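Local coordinates for protein mannan endo-1,4-beta-mannosidase (Cryptopygus antarcticus, PDB 4OOU) that hydrolyses internal beta-1,4-mannosidic linkages at random in mannans, galactomannans and glucomannans, releasing mainly short manno-oligosaccharides from the polymer, at residues D191-S194 / C195-T198; I218-T221 / I222-S226; F294-R298 / W299-V303; I323-L326 / Y327-A330. All coordinates share one frame; numbering follows the deposited sequence.

Contact 1. Residues D191-S194 / C195-T198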
loop_
_atom_site.group_PDB
_atom_site.type_symbol
_atom_site.label_atom_id
_atom_site.label_comp_id
_atom_site.label_asym_id
_atom_site.label_seq_id
_atom_site.Cartn_x
_atom_site.Cartn_y
_atom_site.Cartn_z
ATOM N N ASP A 191 -26.191 2.116 -7.315
ATOM C CA ASP A 191 -26.255 0.731 -7.823
ATOM C C ASP A 191 -26.918 -0.131 -6.749
ATOM O O ASP A 191 -26.589 0.004 -5.569
ATOM C CB ASP A 191 -24.853 0.209 -8.124
ATOM C CG ASP A 191 -24.850 -1.135 -8.820
ATOM O OD1 ASP A 191 -24.883 -2.178 -8.115
ATOM O OD2 ASP A 191 -24.761 -1.147 -10.073
ATOM N N GLN A 192 -27.860 -0.992 -7.145
ATOM C CA GLN A 192 -28.593 -1.856 -6.196
ATOM C C GLN A 192 -27.643 -2.572 -5.207
ATOM O O GLN A 192 -27.898 -2.611 -3.985
ATOM C CB GLN A 192 -29.450 -2.880 -6.955
ATOM N N ASN A 193 -26.552 -3.118 -5.757
ATOM C CA ASN A 193 -25.504 -3.826 -5.004
ATOM C C ASN A 193 -24.579 -2.831 -4.301
ATOM O O ASN A 193 -23.941 -2.011 -4.959
ATOM C CB ASN A 193 -24.692 -4.689 -5.979
ATOM C CG ASN A 193 -23.603 -5.512 -5.303
ATOM O OD1 ASN A 193 -23.027 -6.395 -5.937
ATOM N ND2 ASN A 193 -23.297 -5.219 -4.041
ATOM N N SER A 194 -24.493 -2.922 -2.976
ATOM C CA SER A 194 -23.910 -1.849 -2.166
ATOM C C SER A 194 -22.371 -1.851 -2.091
ATOM O O SER A 194 -21.783 -0.840 -1.678
ATOM C CB SER A 194 -24.516 -1.854 -0.770
ATOM O OG SER A 194 -24.010 -2.934 -0.025
ATOM N N CYS A 195 -21.737 -2.970 -2.467
ATOM C CA CYS A 195 -20.361 -2.949 -2.959
ATOM C C CYS A 195 -20.057 -1.914 -4.053
ATOM O O CYS A 195 -18.890 -1.504 -4.173
ATOM C CB CYS A 195 -19.939 -4.288 -3.568
ATOM S SG CYS A 195 -19.935 -5.668 -2.431
ATOM N N TYR A 196 -21.047 -1.561 -4.885
ATOM C CA TYR A 196 -20.843 -0.591 -5.980
ATOM C C TYR A 196 -21.480 0.795 -5.705
ATOM O O TYR A 196 -21.097 1.778 -6.324
ATOM C CB TYR A 196 -21.303 -1.174 -7.337
ATOM C CG TYR A 196 -20.801 -2.591 -7.650
ATOM C CD1 TYR A 196 -19.526 -3.015 -7.244
ATOM C CD2 TYR A 196 -21.610 -3.518 -8.337
ATOM C CE1 TYR A 196 -19.080 -4.317 -7.507
ATOM C CE2 TYR A 196 -21.166 -4.814 -8.618
ATOM C CZ TYR A 196 -19.896 -5.210 -8.200
ATOM O OH TYR A 196 -19.408 -6.481 -8.456
ATOM N N ASP A 197 -22.428 0.901 -4.775
ATOM C CA ASP A 197 -23.086 2.197 -4.545
ATOM C C ASP A 197 -22.136 3.152 -3.842
ATOM O O ASP A 197 -21.653 2.832 -2.768
ATOM C CB ASP A 197 -24.360 2.033 -3.702
ATOM C CG ASP A 197 -25.128 3.348 -3.531
ATOM O OD1 ASP A 197 -24.684 4.235 -2.765
ATOM O OD2 ASP A 197 -26.195 3.484 -4.161
ATOM N N THR A 198 -21.888 4.317 -4.428
ATOM C CA THR A 198 -20.917 5.269 -3.881
ATOM C C THR A 198 -21.502 6.691 -3.873
ATOM O O THR A 198 -20.799 7.713 -4.007
ATOM C CB THR A 198 -19.579 5.220 -4.675
ATOM O OG1 THR A 198 -19.758 5.544 -6.065
ATOM C CG2 THR A 198 -18.933 3.826 -4.601
#

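Contact 2. Residues I218-T221 / I222-S226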
loop_
_atom_site.group_PDB
_atom_site.type_symbol
_atom_site.label_atom_id
_atom_site.label_comp_id
_atom_site.label_asym_id
_atom_site.label_seq_id
_atom_site.Cartn_x
_atom_site.Cartn_y
_atom_site.Cartn_z
ATOM N N ILE A 218 -13.155 -0.596 -10.849
ATOM C CA ILE A 218 -12.099 -0.577 -9.820
ATOM C C ILE A 218 -11.923 -1.945 -9.164
ATOM O O ILE A 218 -10.824 -2.488 -9.168
ATOM C CB ILE A 218 -12.331 0.458 -8.694
ATOM C CG1 ILE A 218 -12.182 1.896 -9.236
ATOM C CG2 ILE A 218 -11.354 0.184 -7.548
ATOM C CD1 ILE A 218 -12.504 2.992 -8.253
ATOM N N LEU A 219 -13.011 -2.483 -8.611
ATOM C CA LEU A 219 -12.977 -3.733 -7.829
ATOM C C LEU A 219 -12.683 -4.950 -8.669
ATOM O O LEU A 219 -12.024 -5.873 -8.187
ATOM C CB LEU A 219 -14.311 -3.967 -7.083
ATOM C CG LEU A 219 -14.632 -2.954 -5.981
ATOM C CD1 LEU A 219 -16.029 -3.174 -5.440
ATOM C CD2 LEU A 219 -13.592 -3.053 -4.875
ATOM N N LYS A 220 -13.194 -4.960 -9.900
ATOM C CA LYS A 220 -12.907 -6.029 -10.841
ATOM C C LYS A 220 -11.412 -5.989 -11.174
ATOM O O LYS A 220 -10.701 -7.014 -11.194
ATOM C CB LYS A 220 -13.716 -5.824 -12.114
ATOM C CG LYS A 220 -13.565 -6.969 -13.109
ATOM C CD LYS A 220 -13.592 -6.492 -14.551
ATOM C CE LYS A 220 -14.014 -7.617 -15.462
ATOM N NZ LYS A 220 -14.148 -7.096 -16.831
ATOM N N THR A 221 -10.929 -4.783 -11.436
ATOM C CA THR A 221 -9.534 -4.634 -11.789
ATOM C C THR A 221 -8.634 -5.099 -10.653
ATOM O O THR A 221 -7.669 -5.851 -10.885
ATOM C CB THR A 221 -9.240 -3.196 -12.192
ATOM O OG1 THR A 221 -10.033 -2.899 -13.331
ATOM C CG2 THR A 221 -7.792 -3.010 -12.536
ATOM N N ILE A 222 -8.956 -4.714 -9.421
ATOM C CA ILE A 222 -8.070 -5.125 -8.342
ATOM C C ILE A 222 -8.250 -6.629 -8.024
ATOM O O ILE A 222 -7.279 -7.321 -7.738
ATOM C CB ILE A 222 -7.892 -4.090 -7.136
ATOM C CG1 ILE A 222 -7.792 -4.793 -5.791
ATOM C CG2 ILE A 222 -8.899 -2.918 -7.064
ATOM C CD1 ILE A 222 -9.099 -4.883 -5.079
ATOM N N ASN A 223 -9.459 -7.145 -8.181
ATOM C CA ASN A 223 -9.709 -8.590 -8.042
ATOM C C ASN A 223 -8.831 -9.418 -8.984
ATOM O O ASN A 223 -8.068 -10.288 -8.531
ATOM C CB ASN A 223 -11.201 -8.893 -8.278
ATOM C CG ASN A 223 -11.551 -10.372 -8.133
ATOM O OD1 ASN A 223 -12.179 -10.951 -9.032
ATOM N ND2 ASN A 223 -11.167 -10.984 -6.993
ATOM N N TRP A 224 -8.893 -9.104 -10.277
ATOM C CA TRP A 224 -8.094 -9.834 -11.249
ATOM C C TRP A 224 -6.622 -9.749 -10.907
ATOM O O TRP A 224 -5.898 -10.744 -11.026
ATOM C CB TRP A 224 -8.289 -9.311 -12.664
ATOM C CG TRP A 224 -9.562 -9.718 -13.292
ATOM C CD1 TRP A 224 -10.764 -9.804 -12.689
ATOM C CD2 TRP A 224 -9.778 -10.055 -14.671
ATOM N NE1 TRP A 224 -11.720 -10.174 -13.585
ATOM C CE2 TRP A 224 -11.150 -10.334 -14.815
ATOM C CE3 TRP A 224 -8.944 -10.147 -15.800
ATOM C CZ2 TRP A 224 -11.727 -10.707 -16.045
ATOM C CZ3 TRP A 224 -9.516 -10.528 -17.033
ATOM C CH2 TRP A 224 -10.899 -10.796 -17.138
ATOM N N ILE A 225 -6.164 -8.562 -10.493
ATOM C CA ILE A 225 -4.744 -8.384 -10.252
ATOM C C ILE A 225 -4.241 -9.173 -9.040
ATOM O O ILE A 225 -3.211 -9.852 -9.127
ATOM C CB ILE A 225 -4.376 -6.908 -10.158
ATOM C CG1 ILE A 225 -4.564 -6.245 -11.526
ATOM C CG2 ILE A 225 -2.920 -6.746 -9.746
ATOM C CD1 ILE A 225 -4.522 -4.728 -11.467
ATOM N N SER A 226 -4.979 -9.102 -7.927
ATOM C CA SER A 226 -4.680 -9.908 -6.735
ATOM C C SER A 226 -4.696 -11.391 -7.076
ATOM O O SER A 226 -3.841 -12.176 -6.627
ATOM C CB SER A 226 -5.723 -9.654 -5.659
ATOM O OG SER A 226 -5.481 -10.424 -4.503
#

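Contact 3. Residues F294-R298 / W299-V303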
loop_
_atom_site.group_PDB
_atom_site.type_symbol
_atom_site.label_atom_id
_atom_site.label_comp_id
_atom_site.label_asym_id
_atom_site.label_seq_id
_atom_site.Cartn_x
_atom_site.Cartn_y
_atom_site.Cartn_z
ATOM N N PHE A 294 -7.091 8.142 14.185
ATOM C CA PHE A 294 -6.506 8.697 15.406
ATOM C C PHE A 294 -7.591 9.314 16.272
ATOM O O PHE A 294 -7.307 9.750 17.382
ATOM C CB PHE A 294 -5.385 9.713 15.120
ATOM C CG PHE A 294 -4.146 9.094 14.535
ATOM C CD1 PHE A 294 -3.326 8.300 15.311
ATOM C CD2 PHE A 294 -3.811 9.277 13.187
ATOM C CE1 PHE A 294 -2.186 7.693 14.756
ATOM C CE2 PHE A 294 -2.683 8.674 12.627
ATOM C CZ PHE A 294 -1.863 7.879 13.414
ATOM N N LYS A 295 -8.837 9.304 15.795
ATOM C CA LYS A 295 -9.989 9.632 16.652
ATOM C C LYS A 295 -10.535 8.418 17.394
ATOM O O LYS A 295 -11.277 8.565 18.339
ATOM C CB LYS A 295 -11.116 10.277 15.838
ATOM C CG LYS A 295 -10.968 11.774 15.674
ATOM C CD LYS A 295 -11.271 12.486 16.995
ATOM C CE LYS A 295 -11.753 13.924 16.820
ATOM N NZ LYS A 295 -13.134 13.973 16.267
ATOM N N VAL A 296 -10.129 7.220 17.007
ATOM C CA VAL A 296 -10.941 6.058 17.274
ATOM C C VAL A 296 -10.071 4.793 17.531
ATOM O O VAL A 296 -8.867 4.902 17.701
ATOM C CB VAL A 296 -11.920 5.960 16.084
ATOM C CG1 VAL A 296 -11.505 4.901 15.068
ATOM C CG2 VAL A 296 -13.341 5.766 16.565
ATOM N N ASN A 297 -10.693 3.628 17.627
ATOM C CA ASN A 297 -10.011 2.330 17.759
ATOM C C ASN A 297 -9.898 1.649 16.420
ATOM O O ASN A 297 -10.797 1.786 15.610
ATOM C CB ASN A 297 -10.932 1.370 18.521
ATOM C CG ASN A 297 -10.558 1.177 19.950
ATOM O OD1 ASN A 297 -9.583 1.736 20.452
ATOM N ND2 ASN A 297 -11.345 0.366 20.632
ATOM N N ARG A 298 -8.915 0.792 16.210
ATOM C CA ARG A 298 -9.025 -0.124 15.061
ATOM C C ARG A 298 -10.244 -1.041 15.194
ATOM O O ARG A 298 -10.813 -1.507 14.210
ATOM C CB ARG A 298 -7.812 -1.031 14.916
ATOM C CG ARG A 298 -8.030 -2.342 15.640
ATOM C CD ARG A 298 -7.324 -3.491 15.003
ATOM N NE ARG A 298 -8.091 -4.072 13.949
ATOM C CZ ARG A 298 -7.682 -5.172 13.344
ATOM N NH1 ARG A 298 -6.571 -5.734 13.745
ATOM N NH2 ARG A 298 -8.364 -5.708 12.340
ATOM N N TRP A 299 -10.605 -1.348 16.424
ATOM C CA TRP A 299 -11.649 -2.321 16.706
ATOM C C TRP A 299 -12.979 -1.717 16.315
ATOM O O TRP A 299 -13.873 -2.412 15.819
ATOM C CB TRP A 299 -11.624 -2.667 18.184
ATOM C CG TRP A 299 -10.220 -3.042 18.678
ATOM C CD1 TRP A 299 -9.428 -2.324 19.523
ATOM C CD2 TRP A 299 -9.455 -4.195 18.301
ATOM N NE1 TRP A 299 -8.239 -2.958 19.714
ATOM C CE2 TRP A 299 -8.231 -4.119 18.983
ATOM C CE3 TRP A 299 -9.697 -5.286 17.467
ATOM C CZ2 TRP A 299 -7.239 -5.086 18.850
ATOM C CZ3 TRP A 299 -8.706 -6.270 17.344
ATOM C CH2 TRP A 299 -7.489 -6.156 18.028
ATOM N N ALA A 300 -13.079 -0.401 16.516
ATOM C CA ALA A 300 -14.230 0.369 16.080
ATOM C C ALA A 300 -14.552 0.088 14.621
ATOM O O ALA A 300 -15.713 0.115 14.234
ATOM C CB ALA A 300 -13.992 1.866 16.288
ATOM N N TYR A 301 -13.547 -0.185 13.786
ATOM C CA TYR A 301 -13.857 -0.371 12.374
ATOM C C TYR A 301 -14.464 -1.765 12.106
ATOM O O TYR A 301 -14.874 -2.058 10.993
ATOM C CB TYR A 301 -12.649 -0.065 11.489
ATOM C CG TYR A 301 -12.248 1.389 11.517
ATOM C CD1 TYR A 301 -13.108 2.375 11.107
ATOM C CD2 TYR A 301 -11.010 1.772 11.969
ATOM C CE1 TYR A 301 -12.763 3.717 11.147
ATOM C CE2 TYR A 301 -10.646 3.110 12.003
ATOM C CZ TYR A 301 -11.541 4.087 11.595
ATOM O OH TYR A 301 -11.152 5.427 11.634
ATOM N N ASN A 302 -14.575 -2.579 13.154
ATOM C CA ASN A 302 -15.161 -3.926 13.075
ATOM C C ASN A 302 -14.624 -4.637 11.844
ATOM O O ASN A 302 -15.355 -4.947 10.915
ATOM C CB ASN A 302 -16.696 -3.887 13.091
ATOM C CG ASN A 302 -17.330 -5.290 13.234
ATOM O OD1 ASN A 302 -18.511 -5.497 12.938
ATOM N ND2 ASN A 302 -16.544 -6.254 13.676
ATOM N N VAL A 303 -13.317 -4.840 11.825
ATOM C CA VAL A 303 -12.654 -5.332 10.615
ATOM C C VAL A 303 -11.499 -6.321 10.976
ATOM O O VAL A 303 -10.490 -6.451 10.278
ATOM C CB VAL A 303 -12.247 -4.099 9.802
ATOM C CG1 VAL A 303 -10.823 -3.639 10.108
ATOM C CG2 VAL A 303 -12.487 -4.331 8.347
#

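Contact 4. Residues I323-L326 / Y327-A330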
loop_
_atom_site.group_PDB
_atom_site.type_symbol
_atom_site.label_atom_id
_atom_site.label_comp_id
_atom_site.label_asym_id
_atom_site.label_seq_id
_atom_site.Cartn_x
_atom_site.Cartn_y
_atom_site.Cartn_z
ATOM N N ILE A 323 4.200 13.776 16.321
ATOM C CA ILE A 323 4.546 12.503 15.657
ATOM C C ILE A 323 4.637 11.324 16.567
ATOM O O ILE A 323 4.103 10.287 16.238
ATOM C CB ILE A 323 5.931 12.469 15.012
ATOM C CG1 ILE A 323 6.674 13.747 15.350
ATOM C CG2 ILE A 323 5.846 12.073 13.513
ATOM C CD1 ILE A 323 8.156 13.594 15.176
ATOM N N GLN A 324 5.344 11.448 17.686
ATOM C CA GLN A 324 5.580 10.253 18.502
ATOM C C GLN A 324 4.304 9.744 19.160
ATOM O O GLN A 324 4.134 8.548 19.309
ATOM C CB GLN A 324 6.667 10.467 19.568
ATOM C CG GLN A 324 8.076 10.639 19.024
ATOM C CD GLN A 324 9.133 10.415 20.082
ATOM O OE1 GLN A 324 8.907 10.634 21.283
ATOM N NE2 GLN A 324 10.299 9.959 19.646
ATOM N N ASN A 325 3.413 10.637 19.581
ATOM C CA ASN A 325 2.193 10.176 20.227
ATOM C C ASN A 325 1.285 9.522 19.202
ATOM O O ASN A 325 0.491 8.630 19.528
ATOM C CB ASN A 325 1.510 11.328 20.945
ATOM C CG ASN A 325 2.449 12.033 21.899
ATOM O OD1 ASN A 325 3.168 11.392 22.679
ATOM N ND2 ASN A 325 2.497 13.345 21.803
ATOM N N LEU A 326 1.424 9.981 17.963
ATOM C CA LEU A 326 0.758 9.401 16.800
ATOM C C LEU A 326 1.229 7.954 16.592
ATOM O O LEU A 326 0.416 7.042 16.522
ATOM C CB LEU A 326 1.036 10.271 15.550
ATOM C CG LEU A 326 -0.069 11.237 15.073
ATOM C CD1 LEU A 326 -1.162 11.388 16.117
ATOM C CD2 LEU A 326 0.412 12.614 14.632
ATOM N N TYR A 327 2.541 7.752 16.520
ATOM C CA TYR A 327 3.080 6.413 16.387
ATOM C C TYR A 327 2.559 5.554 17.531
ATOM O O TYR A 327 2.034 4.436 17.304
ATOM C CB TYR A 327 4.614 6.411 16.355
ATOM C CG TYR A 327 5.216 6.565 14.963
ATOM C CD1 TYR A 327 5.346 5.463 14.131
ATOM C CD2 TYR A 327 5.674 7.798 14.491
ATOM C CE1 TYR A 327 5.877 5.571 12.869
ATOM C CE2 TYR A 327 6.196 7.911 13.217
ATOM C CZ TYR A 327 6.296 6.782 12.413
ATOM O OH TYR A 327 6.830 6.832 11.140
ATOM N N LYS A 328 2.682 6.099 18.741
ATOM C CA LYS A 328 2.223 5.440 19.962
ATOM C C LYS A 328 0.712 5.202 20.020
ATOM O O LYS A 328 0.281 4.170 20.534
ATOM C CB LYS A 328 2.708 6.186 21.216
ATOM C CG LYS A 328 3.983 5.572 21.802
ATOM C CD LYS A 328 4.479 6.302 23.045
ATOM C CE LYS A 328 5.016 7.682 22.700
ATOM N NZ LYS A 328 5.920 8.190 23.764
ATOM N N TYR A 329 -0.078 6.125 19.486
ATOM C CA TYR A 329 -1.518 5.969 19.477
ATOM C C TYR A 329 -1.872 4.762 18.627
ATOM O O TYR A 329 -2.614 3.909 19.050
ATOM C CB TYR A 329 -2.213 7.238 18.939
ATOM C CG TYR A 329 -3.744 7.173 18.971
ATOM C CD1 TYR A 329 -4.453 6.373 18.081
ATOM C CD2 TYR A 329 -4.474 7.909 19.911
ATOM C CE1 TYR A 329 -5.854 6.320 18.111
ATOM C CE2 TYR A 329 -5.861 7.862 19.947
ATOM C CZ TYR A 329 -6.555 7.065 19.053
ATOM O OH TYR A 329 -7.940 7.008 19.106
ATOM N N ALA A 330 -1.311 4.693 17.437
ATOM C CA ALA A 330 -1.562 3.598 16.527
ATOM C C ALA A 330 -1.175 2.234 17.124
ATOM O O ALA A 330 -1.926 1.254 17.005
ATOM C CB ALA A 330 -0.820 3.841 15.227
#

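Contact 1. Residues D191-S194 / C195-T198
N193 and Y196 set the turn in this stretch of loop, first through their backbones. The carbonyl oxygen N193 O accepts from Y196 N at 2.9 Å, the three-residue reach of a beta turn. The same N193 O also receives a weak, more bent bond from D197 N at 3.3 Å, so one acceptor gathers two successive N-H groups. A second weak bond, D191 N to D197 OD2 at 3.4 Å, joins the two ends of the bend; the other carboxylate oxygen of D197 is held by S199 OG.

Packing follows from the same curvature. D191 and Y196 run side by side, and D191 OD1 comes within 3.5 Å of Y196 CD2 at the edge of the ring, with carboxylate and ring planes 71° apart. N193 puts its CG over a face of that ring, crossing the tyrosine at a slant. On Y196 itself chi1 of -48° sets CG beside the backbone N, and from there the ring continues onto L219 and K216 of helix 215-232.

A covalent link completes the set: C195 SG forms the disulfide with C262. The side chains of D191 and substrate-binding Q187 are about 10 Å apart.

D191 OD1 has a further role, accepting from N193 N at 3.0 Å on its anti side. That bond defines an Asx turn, here running directly into the beta turn, on a surface loop between strand 179-180 and helix 215-232 of the TIM barrel.

Contact 2. Residues I218-T221 / I222-S226
K220 and W224 lie side by side, one turn apart on helix 215-232, an outer helix of the TIM barrel. The lysine leaves the helix with CG anti to the backbone N (chi1 -175°), which lays its methylenes alongside the indole: K220 CG approaches W224 NE1 at 3.7 Å, and farther out K220 CE sits 3.9 Å from W224 CZ2. The apolar part of the chain is thus used for packing while its charged end goes elsewhere, to a salt bridge between NZ and the carboxylate of E149, a substrate-binding residue. W224 has outside partners too, a cation-pi interaction with K269 and a weak hydrogen bond from NE1 to G267 O.

T221 and I225 also run side by side, pointing the same way. The methyl T221 CG2 meets I225 CD1 at 3.8 Å, whereas T221 OG1, beside its own backbone N, turns back to bond Q217 O. I218 and I222 instead cross at a slant, their CG2 methyls 4.0 Å apart, a value that is doubtful because I222 CG2 is modelled too close to I218 O. I222 also packs on V240 of strand 238-241, so this side of the helix faces the barrel sheet.

The backbone carries the four-residue bonds of the helix, including N223 N to L219 O at 2.9 Å. The bond from W224 N to K220 O, also 2.9 Å, is almost straight at 177°.

Contact 3. Residues F294-R298 / W299-V303
The indole of W299 is covered on one face by the aliphatic chain of its neighbour R298 and met at its edge by N297. R298 CG stands over the ring system in a CH-pi contact, 3.7 Å from the centroid of the five-membered ring and 17° off its normal. N297 ND2 lies in the ring plane, 3.5 Å from W299 CD1, its amide turned nearly perpendicular to the indole. Farther along, the guanidinium of R298 has W299 CZ3 over one face, the two planes only 11° apart, while V303 O lies at its edge, 3.1 Å from NH2. The arginine reaches this layered position through bends at chi2 and chi3, the latter -85°.

Two residues on, the Y301 ring crosses V296 obliquely, with V296 CG1 3.6 Å from Y301 CZ; the phenol oxygen bonds N291 O. V296 CG2 also reaches A300 CB at 4.0 Å, so the valine is shared between two partners. The chain itself turns through the bond from Y301 N to R298 O, 3.1 Å long.

This is a loop joining strands 277-281 and 308-313 of the barrel, and the R298 guanidinium ties it to other parts of the chain: NH2 bonds K306 O and NH1 bonds S28 O. A buried positive group is thus met by backbone carbonyls, whose dipoles would be expected to stabilise the charge, while the exposed tryptophan covers its aliphatic stem.

Contact 4. Residues I323-L326 / Y327-A330
I323 and Y327 meet through two torsions: chi1 of 6° nearly eclipses I323 CG1 with the backbone N and leaves CG2 as the branch that meets the ring, while chi1 of -89° carries the Y327 ring back along the helix to I323. The side chains lie side by side at the start of helix 323-332, the helix of a beta-alpha-beta unit between strands 308-313 and 337-340 of the TIM barrel. I323 CG2 touches Y327 CE2 at 4.2 Å. The edge of the same ring also meets the backbone, with Y327 CD2 3.4 Å from I323 O. That carbonyl accepts from Y327 N at 3.0 Å, so one residue receives both the amide and the ring of the other. Beyond the helix, Y327 OH bonds G41 O on strand 35-43, tying the tyrosine across to the sheet.

On the solvent side K328 crosses N325 at an angle and curls back over the previous turn; its CE comes 3.6 Å from Q324 O, the acceptor of its own backbone N-H. The amide of N325 is engaged elsewhere, ND2 bonding E321 O. Buried A330 donates its N-H to L326 O, with N and O 3.1 Å apart and the bond nearly straight at 174°.

How the contacts relate
All four contacts are local and follow one another in series; none nests in or crosses another. Contact 1 folds the loop that leaves strand 179-180, just beyond which lies the probable acid/base E181. The chain then enters helix 215-232, where contact 2 lies, and the two touch where C195 O meets L219 CD1. Contact 3 shapes the connection from strand 277-281 to strand 308-313, which carries the probable nucleophile E312. Contact 4 follows on the next helix and touches contact 3: V296 O and Y329 OH lie 2.7 Å apart, probably hydrogen-bonded, and F294 packs on L326. Contacts 2 and 4 lie on opposite sides of the chain's centre.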